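Local structure of putative oxidoreductase (Thermus thermophilus, 2ISM) at residues A165-K170 with R193-S198; D125-R130 with V150-V155; L160-A165 with W245-G250; G133-G138 with E154-E159. The protein is a putative oxidoreductase of unknown detailed function, built as a six-bladed beta-propeller that carries a bound calcium ion. All blocks are in the same frame, centred on the assembly; numbering follows the deposited sequence.

Contact 1 (A165-K170 with R193-S198); sequences ASLGGK and RPEVYS
Within one blade of the six-bladed beta-propeller, the loop leading into strand 170-174 lies against the turn that opens the edge strand 196-199, with L167 on R193 and K170 on V196 and S198. L167 comes over one face of the R193 guanidinium. Its CD2 sits above the centre of the group, 3.7 Å from CZ of R193, while CD1 stays near the two terminal nitrogens. R193 presents that face because its chain folds back at chi2 (-61°) and chi3 (-57°), which brings the guanidinium round to E195. The grip there is side-on: R193 NE bonds E195 OE1 at 3.0 Å, and R193 NH2 forms a salt bridge to E195 OE2 at 2.9 Å. A type I turn from R193 to V196 brings the two residues close enough for this. The carbon part of R193 is used too, with CG 3.4 Å from A165 O.

At the other end K170 runs its carbon chain across both methyls of V196, CD of K170 lying 4.0 Å from V196 CG1, and its CB packs on S198 O. Its ammonium turns back into its own loop: K170 NZ donates to D163 O, just before the segment, and also to S166 O at 2.8 Å and to G168 O at 2.9 Å. The same loop contains an ST turn, in which S166 OG accepts from G168 N.

No hydrogen bond joins the two segments. Each charged group is held by partners on its own side, so what meets the opposite segment is the aliphatic chain of K170 and, from R193, its methylenes and the flat face of its guanidinium.

Contact 2 (D125-R130 with V150-V155); sequences DGIPAR and VTTGEV
V155 packs against P128 and R130, its two methyls dividing most of the work between them. V155 CB lies 3.8 Å from R130 CG. From there V155 CG1, set anti to the carbonyl carbon (chi1 -56°), reaches into the backbone of the other segment: it comes within 3.4 Å of P128 O and 3.8 Å of P128 CB, and also touches the peptide nitrogen of A129. The second methyl, V155 CG2, turns the other way and meets R130 CG at 3.7 Å, where the two side chains cross at a slant. R130 thus lends its aliphatic part to V155, while its NE carries a salt bridge to E157.

Further along, the two chains separate enough to admit a water. It donates to P128 O at 3.0 Å and to G153 O at 2.8 Å, joining two carbonyls that could not bond to each other directly. Beyond the water the contact is apolar again. I127 CG2 meets T152 CG2 at 3.6 Å, and CD1 of I127 reaches on towards V150. The hydroxyl of T152 takes no part here, being bonded within its own blade to L167 O and K170 N. Y95 lies against I127, V150 and T152 as well.

The touching parts run in nearly the same direction, 25° apart, yet no hydrogen bond passes straight between them. One comes off strand 117-127, the other off strand 148-151, and these belong to successive sheets. Such face-to-face packing of successive four-stranded sheets, largely through apolar side chains, is how the blades of a beta-propeller are held together.

Contact 3 (L160-A165 with W245-G250); sequences LAQDLA and WPRVVG
Q162 lays its aliphatic carbons over one face of the R247 guanidinium, with CG above the centre of the group and 3.6 Å from CZ of R247. CB contributes as well, lying near NH2. A bend at chi2 (-62°) then carries the Q162 amide away from the guanidinium and over to W245, where NE2 donates to W245 O at 2.7 Å. This bond is almost perfectly straight at the hydrogen (177°), and the acceptor lies in the amide plane, although the nitrogen approaches from well above the plane of the W245 carbonyl. The other end of the amide, OE1, accepts from N242 ND2, so both of its polar atoms are held and its rotation is fixed. These are loops of two successive propeller blades, and the second passes beside the calcium site: the side chain of W245 is about 5 Å from the calcium ion, which E233 and Y243 bind. A161 CB meets the W245 indole at its edge, 3.9 Å from CD1, and presses on W245 O at 3.4 Å. P246, joined to W245 by a cis peptide, covers one face of the indole with its CB, and its CD touches Q162 CG. R247 NH1 bridges to E159.

Contact 4 (G133-G138 with E154-E159); sequences GLHSGG and EVYERE
H135 is met by three residues in a row, E154, V155 and Y156, where the loop entering a propeller blade touches a type I' turn (E154 to E157) in a later loop of that blade. The imidazole donates from ND1 to E154 OE2 at 2.7 Å, with the oxygen close to the ring plane. Over one face of the same ring lies Y156 in an offset stack: the centroids are 4.7 Å apart, the planes are inclined by 29°, and Y156 CD1 is 3.5 Å from H135 CE1. L134 runs alongside the tyrosine, its CD1 against Y156 CD1. The backbones are joined as well, V155 N donating to a lone pair of H135 O at 3.0 Å, with a CA-H...O contact from V155 CA to L134 O beside it.

The next shell holds these groups in place. H135 N is bonded to E74 OE1, which fixes the histidine's backbone, and the turn is closed by E157 N on E154 O. E154 OE1 accepts from W245 NE1, so both carboxylate oxygens are engaged. E154 OE2 has a second donor, Y156 N at 2.9 Å, which approaches from the face of the carboxylate opposite to H135 ND1.

How the contacts relate
All four contacts are largely buried and draw on the long connection between strands 148-151 and 170-174. Contact 1 stays within that blade, contact 2 packs it on the preceding blade, and contact 3 joins it to the following one beside the calcium ion. Contact 4 shares E154 and V155 with contact 2, but their chemistry differs: methyl packing and a bridging water against direct polar bonds and a ring stack. Contacts 1 and 3 each place a hydrocarbon on a guanidinium face. Contacts 1, 2 and 3 each have one exposed touching residue (A165, R130, R247), contact 4 none. Backbone pairs tie them together: K170 O with T152 N, R193 N with L164 O, T151 O with G138 N.

Contact 1 (A165-K170 with R193-S198)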
loop_
_atom_site.group_PDB
_atom_site.type_symbol
_atom_site.label_atom_id
_atom_site.label_comp_id
_atom_site.label_asym_id
_atom_site.label_seq_id
_atom_site.Cartn_x
_atom_site.Cartn_y
_atom_site.Cartn_z
ATOM N N ALA B 165 24.917 30.023 -12.124
ATOM C CA ALA B 165 26.083 29.592 -12.888
ATOM C C ALA B 165 26.759 28.371 -12.267
ATOM O O ALA B 165 27.648 27.767 -12.877
ATOM C CB ALA B 165 27.083 30.741 -13.004
ATOM N N SER B 166 26.341 28.011 -11.055
ATOM C CA SER B 166 26.907 26.856 -10.362
ATOM C C SER B 166 25.961 25.656 -10.367
ATOM O O SER B 166 24.755 25.814 -10.209
ATOM C CB SER B 166 27.242 27.222 -8.913
ATOM O OG SER B 166 27.648 26.073 -8.185
ATOM N N LEU B 167 26.516 24.460 -10.541
ATOM C CA LEU B 167 25.709 23.242 -10.541
ATOM C C LEU B 167 25.434 22.772 -9.106
ATOM O O LEU B 167 24.737 21.776 -8.902
ATOM C CB LEU B 167 26.428 22.115 -11.298
ATOM C CG LEU B 167 26.660 22.242 -12.806
ATOM C CD1 LEU B 167 27.488 21.057 -13.292
ATOM C CD2 LEU B 167 25.318 22.293 -13.528
ATOM N N GLY B 168 25.985 23.487 -8.123
ATOM C CA GLY B 168 25.808 23.108 -6.728
ATOM C C GLY B 168 24.613 23.715 -6.006
ATOM O O GLY B 168 24.227 24.854 -6.273
ATOM N N GLY B 169 24.035 22.950 -5.083
ATOM C CA GLY B 169 22.878 23.415 -4.331
ATOM C C GLY B 169 21.683 23.509 -5.257
ATOM O O GLY B 169 20.870 24.425 -5.152
ATOM N N LYS B 170 21.574 22.534 -6.154
ATOM C CA LYS B 170 20.516 22.505 -7.155
ATOM C C LYS B 170 19.866 21.146 -7.319
ATOM O O LYS B 170 20.268 20.154 -6.714
ATOM C CB LYS B 170 21.098 22.847 -8.535
ATOM C CG LYS B 170 21.958 24.104 -8.630
ATOM C CD LYS B 170 21.123 25.370 -8.527
ATOM C CE LYS B 170 21.933 26.590 -8.948
ATOM N NZ LYS B 170 23.137 26.800 -8.089
ATOM N N ARG B 193 23.354 27.902 -15.866
ATOM C CA ARG B 193 23.555 26.527 -16.320
ATOM C C ARG B 193 22.195 26.022 -16.800
ATOM O O ARG B 193 21.237 25.975 -16.033
ATOM C CB ARG B 193 24.058 25.639 -15.172
ATOM C CG ARG B 193 25.500 25.897 -14.736
ATOM C CD ARG B 193 26.501 25.645 -15.868
ATOM N NE ARG B 193 26.432 24.289 -16.421
ATOM C CZ ARG B 193 27.420 23.398 -16.358
ATOM N NH1 ARG B 193 28.562 23.708 -15.758
ATOM N NH2 ARG B 193 27.275 22.198 -16.907
ATOM N N PRO B 194 22.094 25.635 -18.079
ATOM C CA PRO B 194 20.824 25.145 -18.624
ATOM C C PRO B 194 20.300 23.863 -17.975
ATOM O O PRO B 194 19.126 23.522 -18.125
ATOM C CB PRO B 194 21.132 24.980 -20.113
ATOM C CG PRO B 194 22.585 24.601 -20.108
ATOM C CD PRO B 194 23.172 25.552 -19.080
ATOM N N GLU B 195 21.160 23.162 -17.241
ATOM C CA GLU B 195 20.753 21.925 -16.579
ATOM C C GLU B 195 19.908 22.165 -15.325
ATOM O O GLU B 195 19.209 21.266 -14.864
ATOM C CB GLU B 195 21.982 21.094 -16.186
ATOM C CG GLU B 195 22.897 20.718 -17.350
ATOM C CD GLU B 195 23.949 21.774 -17.643
ATOM O OE1 GLU B 195 23.810 22.915 -17.155
ATOM O OE2 GLU B 195 24.915 21.457 -18.369
ATOM N N VAL B 196 19.964 23.378 -14.781
ATOM C CA VAL B 196 19.232 23.697 -13.553
ATOM C C VAL B 196 17.712 23.654 -13.633
ATOM O O VAL B 196 17.105 24.297 -14.490
ATOM C CB VAL B 196 19.641 25.083 -13.006
ATOM C CG1 VAL B 196 18.771 25.456 -11.808
ATOM C CG2 VAL B 196 21.100 25.062 -12.600
ATOM N N TYR B 197 17.112 22.892 -12.722
ATOM C CA TYR B 197 15.665 22.760 -12.647
ATOM C C TYR B 197 15.170 23.623 -11.486
ATOM O O TYR B 197 14.197 24.364 -11.630
ATOM C CB TYR B 197 15.274 21.303 -12.422
ATOM C CG TYR B 197 13.790 21.032 -12.550
ATOM C CD1 TYR B 197 13.151 21.105 -13.789
ATOM C CD2 TYR B 197 13.029 20.680 -11.435
ATOM C CE1 TYR B 197 11.788 20.827 -13.916
ATOM C CE2 TYR B 197 11.669 20.403 -11.547
ATOM C CZ TYR B 197 11.058 20.474 -12.789
ATOM O OH TYR B 197 9.723 20.170 -12.907
ATOM N N SER B 198 15.833 23.510 -10.333
ATOM C CA SER B 198 15.490 24.314 -9.156
ATOM C C SER B 198 16.774 24.685 -8.411
ATOM O O SER B 198 17.790 24.005 -8.538
ATOM C CB SER B 198 14.523 23.564 -8.224
ATOM O OG SER B 198 15.106 22.405 -7.659
#

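Contact 2 (D125-R130 with V150-V155)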
loop_
_atom_site.group_PDB
_atom_site.type_symbol
_atom_site.label_atom_id
_atom_site.label_comp_id
_atom_site.label_asym_id
_atom_site.label_seq_id
_atom_site.Cartn_x
_atom_site.Cartn_y
_atom_site.Cartn_z
ATOM N N ASP B 125 29.607 16.034 -15.990
ATOM C CA ASP B 125 30.808 16.176 -15.177
ATOM C C ASP B 125 30.924 17.589 -14.601
ATOM O O ASP B 125 30.296 18.525 -15.099
ATOM C CB ASP B 125 32.040 15.871 -16.049
ATOM C CG ASP B 125 33.223 15.367 -15.242
ATOM O OD1 ASP B 125 33.111 15.301 -14.001
ATOM O OD2 ASP B 125 34.266 15.035 -15.854
ATOM N N GLY B 126 31.716 17.740 -13.543
ATOM C CA GLY B 126 31.922 19.064 -12.979
ATOM C C GLY B 126 31.017 19.547 -11.865
ATOM O O GLY B 126 31.013 20.735 -11.551
ATOM N N ILE B 127 30.233 18.655 -11.272
ATOM C CA ILE B 127 29.375 19.070 -10.170
ATOM C C ILE B 127 30.331 19.340 -9.008
ATOM O O ILE B 127 31.278 18.582 -8.786
ATOM C CB ILE B 127 28.382 17.960 -9.779
ATOM C CG1 ILE B 127 27.467 17.646 -10.965
ATOM C CG2 ILE B 127 27.563 18.404 -8.571
ATOM C CD1 ILE B 127 26.576 16.436 -10.750
ATOM N N PRO B 128 30.107 20.431 -8.263
ATOM C CA PRO B 128 30.986 20.757 -7.136
ATOM C C PRO B 128 31.255 19.643 -6.123
ATOM O O PRO B 128 30.382 18.839 -5.795
ATOM C CB PRO B 128 30.284 21.952 -6.488
ATOM C CG PRO B 128 29.641 22.632 -7.655
ATOM C CD PRO B 128 29.075 21.471 -8.440
ATOM N N ALA B 129 32.489 19.625 -5.633
ATOM C CA ALA B 129 32.943 18.693 -4.611
ATOM C C ALA B 129 34.141 19.379 -3.965
ATOM O O ALA B 129 34.835 20.152 -4.618
ATOM C CB ALA B 129 33.367 17.370 -5.233
ATOM N N ARG B 130 34.372 19.119 -2.683
ATOM C CA ARG B 130 35.508 19.717 -1.984
ATOM C C ARG B 130 36.230 18.629 -1.198
ATOM O O ARG B 130 35.660 17.575 -0.924
ATOM C CB ARG B 130 35.039 20.844 -1.055
ATOM C CG ARG B 130 34.617 22.121 -1.794
ATOM C CD ARG B 130 35.756 22.651 -2.665
ATOM N NE ARG B 130 35.385 23.823 -3.453
ATOM C CZ ARG B 130 36.109 24.301 -4.466
ATOM N NH1 ARG B 130 37.242 23.704 -4.816
ATOM N NH2 ARG B 130 35.706 25.379 -5.127
ATOM N N VAL B 150 18.694 15.145 -10.824
ATOM C CA VAL B 150 19.907 15.014 -10.012
ATOM C C VAL B 150 19.971 16.051 -8.897
ATOM O O VAL B 150 19.836 17.243 -9.163
ATOM C CB VAL B 150 21.159 15.223 -10.897
ATOM C CG1 VAL B 150 22.425 14.922 -10.106
ATOM C CG2 VAL B 150 21.058 14.355 -12.153
ATOM N N THR B 151 20.182 15.615 -7.654
ATOM C CA THR B 151 20.292 16.570 -6.557
ATOM C C THR B 151 21.776 16.804 -6.286
ATOM O O THR B 151 22.586 15.887 -6.418
ATOM C CB THR B 151 19.606 16.071 -5.249
ATOM O OG1 THR B 151 20.354 14.991 -4.678
ATOM C CG2 THR B 151 18.187 15.602 -5.532
ATOM N N THR B 152 22.132 18.037 -5.938
ATOM C CA THR B 152 23.527 18.375 -5.651
ATOM C C THR B 152 23.613 19.259 -4.414
ATOM O O THR B 152 22.682 20.011 -4.114
ATOM C CB THR B 152 24.188 19.135 -6.820
ATOM O OG1 THR B 152 23.631 20.454 -6.914
ATOM C CG2 THR B 152 23.964 18.398 -8.133
ATOM N N GLY B 153 24.730 19.165 -3.699
ATOM C CA GLY B 153 24.919 19.974 -2.507
ATOM C C GLY B 153 25.769 21.179 -2.846
ATOM O O GLY B 153 26.359 21.226 -3.929
ATOM N N GLU B 154 25.830 22.161 -1.949
ATOM C CA GLU B 154 26.643 23.347 -2.211
ATOM C C GLU B 154 28.027 23.261 -1.567
ATOM O O GLU B 154 28.675 24.276 -1.324
ATOM C CB GLU B 154 25.913 24.634 -1.773
ATOM C CG GLU B 154 25.007 24.518 -0.553
ATOM C CD GLU B 154 25.763 24.299 0.746
ATOM O OE1 GLU B 154 25.614 25.137 1.662
ATOM O OE2 GLU B 154 26.498 23.294 0.855
ATOM N N VAL B 155 28.466 22.029 -1.318
ATOM C CA VAL B 155 29.777 21.730 -0.740
ATOM C C VAL B 155 30.265 22.663 0.366
ATOM O O VAL B 155 31.454 22.965 0.454
ATOM C CB VAL B 155 30.856 21.652 -1.849
ATOM C CG1 VAL B 155 30.441 20.618 -2.884
ATOM C CG2 VAL B 155 31.056 23.022 -2.509
HETATM O O HOH W 1 27.475 18.967 -5.040
#

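Contact 3 (L160-A165 with W245-G250)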
loop_
_atom_site.group_PDB
_atom_site.type_symbol
_atom_site.label_atom_id
_atom_site.label_comp_id
_atom_site.label_asym_id
_atom_site.label_seq_id
_atom_site.Cartn_x
_atom_site.Cartn_y
_atom_site.Cartn_z
ATOM N N LEU B 160 26.777 29.106 -3.412
ATOM C CA LEU B 160 26.627 28.399 -4.678
ATOM C C LEU B 160 25.160 28.114 -4.987
ATOM O O LEU B 160 24.744 28.171 -6.144
ATOM C CB LEU B 160 27.401 27.075 -4.654
ATOM C CG LEU B 160 28.924 27.154 -4.511
ATOM C CD1 LEU B 160 29.517 25.755 -4.597
ATOM C CD2 LEU B 160 29.501 28.039 -5.603
ATOM N N ALA B 161 24.382 27.820 -3.949
ATOM C CA ALA B 161 22.963 27.493 -4.110
ATOM C C ALA B 161 22.146 28.548 -4.846
ATOM O O ALA B 161 21.198 28.215 -5.559
ATOM C CB ALA B 161 22.334 27.223 -2.752
ATOM N N GLN B 162 22.509 29.815 -4.662
ATOM C CA GLN B 162 21.797 30.927 -5.296
ATOM C C GLN B 162 22.408 31.335 -6.633
ATOM O O GLN B 162 21.847 32.155 -7.361
ATOM C CB GLN B 162 21.790 32.140 -4.359
ATOM C CG GLN B 162 20.953 31.971 -3.102
ATOM C CD GLN B 162 19.485 31.766 -3.413
ATOM O OE1 GLN B 162 18.911 32.476 -4.238
ATOM N NE2 GLN B 162 18.865 30.799 -2.746
ATOM N N ASP B 163 23.558 30.755 -6.953
ATOM C CA ASP B 163 24.273 31.065 -8.184
ATOM C C ASP B 163 23.807 30.188 -9.350
ATOM O O ASP B 163 24.119 29.000 -9.404
ATOM C CB ASP B 163 25.775 30.873 -7.936
ATOM C CG ASP B 163 26.636 31.322 -9.103
ATOM O OD1 ASP B 163 26.090 31.760 -10.141
ATOM O OD2 ASP B 163 27.876 31.229 -8.973
ATOM N N LEU B 164 23.061 30.769 -10.285
ATOM C CA LEU B 164 22.584 30.001 -11.434
ATOM C C LEU B 164 23.723 29.457 -12.292
ATOM O O LEU B 164 23.521 28.540 -13.088
ATOM C CB LEU B 164 21.656 30.849 -12.306
ATOM C CG LEU B 164 20.255 31.101 -11.748
ATOM C CD1 LEU B 164 19.474 31.983 -12.709
ATOM C CD2 LEU B 164 19.540 29.773 -11.539
ATOM N N ALA B 165 24.917 30.023 -12.124
ATOM C CA ALA B 165 26.083 29.592 -12.888
ATOM C C ALA B 165 26.759 28.371 -12.267
ATOM O O ALA B 165 27.648 27.767 -12.877
ATOM C CB ALA B 165 27.083 30.741 -13.004
ATOM N N TRP B 245 17.781 28.558 0.468
ATOM C CA TRP B 245 19.116 28.439 1.051
ATOM C C TRP B 245 20.137 29.269 0.272
ATOM O O TRP B 245 20.173 29.219 -0.956
ATOM C CB TRP B 245 19.560 26.967 1.078
ATOM C CG TRP B 245 20.918 26.769 1.695
ATOM C CD1 TRP B 245 22.085 26.477 1.045
ATOM C CD2 TRP B 245 21.251 26.874 3.090
ATOM N NE1 TRP B 245 23.124 26.393 1.947
ATOM C CE2 TRP B 245 22.640 26.634 3.206
ATOM C CE3 TRP B 245 20.510 27.150 4.249
ATOM C CZ2 TRP B 245 23.304 26.660 4.442
ATOM C CZ3 TRP B 245 21.171 27.176 5.478
ATOM C CH2 TRP B 245 22.555 26.933 5.562
ATOM N N PRO B 246 20.981 30.055 0.976
ATOM C CA PRO B 246 21.079 30.226 2.431
ATOM C C PRO B 246 20.372 31.493 2.928
ATOM O O PRO B 246 20.507 31.869 4.094
ATOM C CB PRO B 246 22.577 30.308 2.653
ATOM C CG PRO B 246 22.996 31.157 1.498
ATOM C CD PRO B 246 22.188 30.598 0.322
ATOM N N ARG B 247 19.629 32.145 2.040
ATOM C CA ARG B 247 18.910 33.370 2.379
ATOM C C ARG B 247 17.820 33.097 3.407
ATOM O O ARG B 247 17.583 33.905 4.309
ATOM C CB ARG B 247 18.258 33.963 1.129
ATOM C CG ARG B 247 19.158 34.054 -0.096
ATOM C CD ARG B 247 20.043 35.288 -0.071
ATOM N NE ARG B 247 20.588 35.576 -1.398
ATOM C CZ ARG B 247 21.808 35.242 -1.811
ATOM N NH1 ARG B 247 22.644 34.604 -1.004
ATOM N NH2 ARG B 247 22.187 35.541 -3.046
ATOM N N VAL B 248 17.158 31.953 3.264
ATOM C CA VAL B 248 16.067 31.576 4.155
ATOM C C VAL B 248 16.259 30.198 4.775
ATOM O O VAL B 248 16.748 29.274 4.124
ATOM C CB VAL B 248 14.724 31.541 3.396
ATOM C CG1 VAL B 248 13.567 31.601 4.377
ATOM C CG2 VAL B 248 14.661 32.675 2.394
ATOM N N VAL B 249 15.860 30.074 6.037
ATOM C CA VAL B 249 15.927 28.814 6.771
ATOM C C VAL B 249 14.520 28.597 7.324
ATOM O O VAL B 249 14.009 29.430 8.072
ATOM C CB VAL B 249 16.932 28.886 7.947
ATOM C CG1 VAL B 249 16.859 27.609 8.776
ATOM C CG2 VAL B 249 18.341 29.085 7.413
ATOM N N GLY B 250 13.897 27.487 6.944
ATOM C CA GLY B 250 12.546 27.208 7.401
ATOM C C GLY B 250 11.554 27.959 6.532
ATOM O O GLY B 250 11.707 28.005 5.312
#

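Contact 4 (G133-G138 with E154-E159)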
loop_
_atom_site.group_PDB
_atom_site.type_symbol
_atom_site.label_atom_id
_atom_site.label_comp_id
_atom_site.label_asym_id
_atom_site.label_seq_id
_atom_site.Cartn_x
_atom_site.Cartn_y
_atom_site.Cartn_z
ATOM N N GLY B 133 34.614 16.586 1.431
ATOM C CA GLY B 133 33.593 15.645 0.993
ATOM C C GLY B 133 32.191 15.854 1.540
ATOM O O GLY B 133 31.335 14.971 1.421
ATOM N N LEU B 134 31.938 17.015 2.128
ATOM C CA LEU B 134 30.622 17.302 2.688
ATOM C C LEU B 134 29.711 17.986 1.675
ATOM O O LEU B 134 30.181 18.647 0.747
ATOM C CB LEU B 134 30.760 18.188 3.926
ATOM C CG LEU B 134 31.737 17.698 5.001
ATOM C CD1 LEU B 134 31.746 18.687 6.159
ATOM C CD2 LEU B 134 31.333 16.318 5.485
ATOM N N HIS B 135 28.407 17.817 1.868
ATOM C CA HIS B 135 27.390 18.414 1.007
ATOM C C HIS B 135 27.577 18.145 -0.480
ATOM O O HIS B 135 27.717 19.076 -1.281
ATOM C CB HIS B 135 27.305 19.925 1.245
ATOM C CG HIS B 135 26.889 20.297 2.637
ATOM N ND1 HIS B 135 26.568 21.591 2.995
ATOM C CD2 HIS B 135 26.767 19.554 3.762
ATOM C CE1 HIS B 135 26.269 21.626 4.282
ATOM N NE2 HIS B 135 26.382 20.404 4.772
ATOM N N SER B 136 27.566 16.867 -0.846
ATOM C CA SER B 136 27.714 16.463 -2.240
ATOM C C SER B 136 26.385 16.069 -2.886
ATOM O O SER B 136 26.361 15.695 -4.056
ATOM C CB SER B 136 28.694 15.290 -2.354
ATOM O OG SER B 136 30.037 15.741 -2.307
ATOM N N GLY B 137 25.287 16.155 -2.137
ATOM C CA GLY B 137 23.991 15.773 -2.691
ATOM C C GLY B 137 24.078 14.327 -3.138
ATOM O O GLY B 137 24.469 13.471 -2.344
ATOM N N GLY B 138 23.694 14.036 -4.381
ATOM C CA GLY B 138 23.841 12.679 -4.875
ATOM C C GLY B 138 22.665 11.811 -5.273
ATOM O O GLY B 138 22.880 10.741 -5.840
ATOM N N GLU B 154 25.830 22.161 -1.949
ATOM C CA GLU B 154 26.643 23.347 -2.211
ATOM C C GLU B 154 28.027 23.261 -1.567
ATOM O O GLU B 154 28.675 24.276 -1.324
ATOM C CB GLU B 154 25.913 24.634 -1.773
ATOM C CG GLU B 154 25.007 24.518 -0.553
ATOM C CD GLU B 154 25.763 24.299 0.746
ATOM O OE1 GLU B 154 25.614 25.137 1.662
ATOM O OE2 GLU B 154 26.498 23.294 0.855
ATOM N N VAL B 155 28.466 22.029 -1.318
ATOM C CA VAL B 155 29.777 21.730 -0.740
ATOM C C VAL B 155 30.265 22.663 0.366
ATOM O O VAL B 155 31.454 22.965 0.454
ATOM C CB VAL B 155 30.856 21.652 -1.849
ATOM C CG1 VAL B 155 30.441 20.618 -2.884
ATOM C CG2 VAL B 155 31.056 23.022 -2.509
ATOM N N TYR B 156 29.341 23.092 1.220
ATOM C CA TYR B 156 29.645 23.981 2.339
ATOM C C TYR B 156 30.075 25.389 1.925
ATOM O O TYR B 156 30.736 26.100 2.680
ATOM C CB TYR B 156 30.705 23.360 3.255
ATOM C CG TYR B 156 30.240 23.234 4.689
ATOM C CD1 TYR B 156 29.672 22.054 5.164
ATOM C CD2 TYR B 156 30.326 24.319 5.561
ATOM C CE1 TYR B 156 29.201 21.957 6.477
ATOM C CE2 TYR B 156 29.859 24.235 6.869
ATOM C CZ TYR B 156 29.299 23.056 7.321
ATOM O OH TYR B 156 28.846 22.982 8.620
ATOM N N GLU B 157 29.703 25.773 0.710
ATOM C CA GLU B 157 29.976 27.107 0.181
ATOM C C GLU B 157 28.566 27.550 -0.189
ATOM O O GLU B 157 28.175 27.569 -1.353
ATOM C CB GLU B 157 30.903 27.018 -1.037
ATOM C CG GLU B 157 32.367 26.765 -0.648
ATOM C CD GLU B 157 33.254 26.350 -1.817
ATOM O OE1 GLU B 157 33.049 26.854 -2.941
ATOM O OE2 GLU B 157 34.172 25.527 -1.603
ATOM N N ARG B 158 27.804 27.872 0.853
ATOM C CA ARG B 158 26.402 28.251 0.749
ATOM C C ARG B 158 25.958 29.147 -0.404
ATOM O O ARG B 158 24.857 28.969 -0.924
ATOM C CB ARG B 158 25.938 28.845 2.081
ATOM C CG ARG B 158 26.622 30.136 2.488
ATOM C CD ARG B 158 26.276 30.468 3.931
ATOM N NE ARG B 158 27.062 29.674 4.872
ATOM C CZ ARG B 158 26.609 29.230 6.040
ATOM N NH1 ARG B 158 27.400 28.520 6.836
ATOM N NH2 ARG B 158 25.359 29.477 6.406
ATOM N N GLU B 159 26.794 30.095 -0.813
ATOM C CA GLU B 159 26.422 30.992 -1.906
ATOM C C GLU B 159 26.233 30.307 -3.257
ATOM O O GLU B 159 25.600 30.864 -4.156
ATOM C CB GLU B 159 27.450 32.116 -2.051
ATOM C CG GLU B 159 27.322 33.207 -1.003
ATOM C CD GLU B 159 25.917 33.781 -0.934
ATOM O OE1 GLU B 159 25.384 34.196 -1.987
ATOM O OE2 GLU B 159 25.345 33.820 0.177
#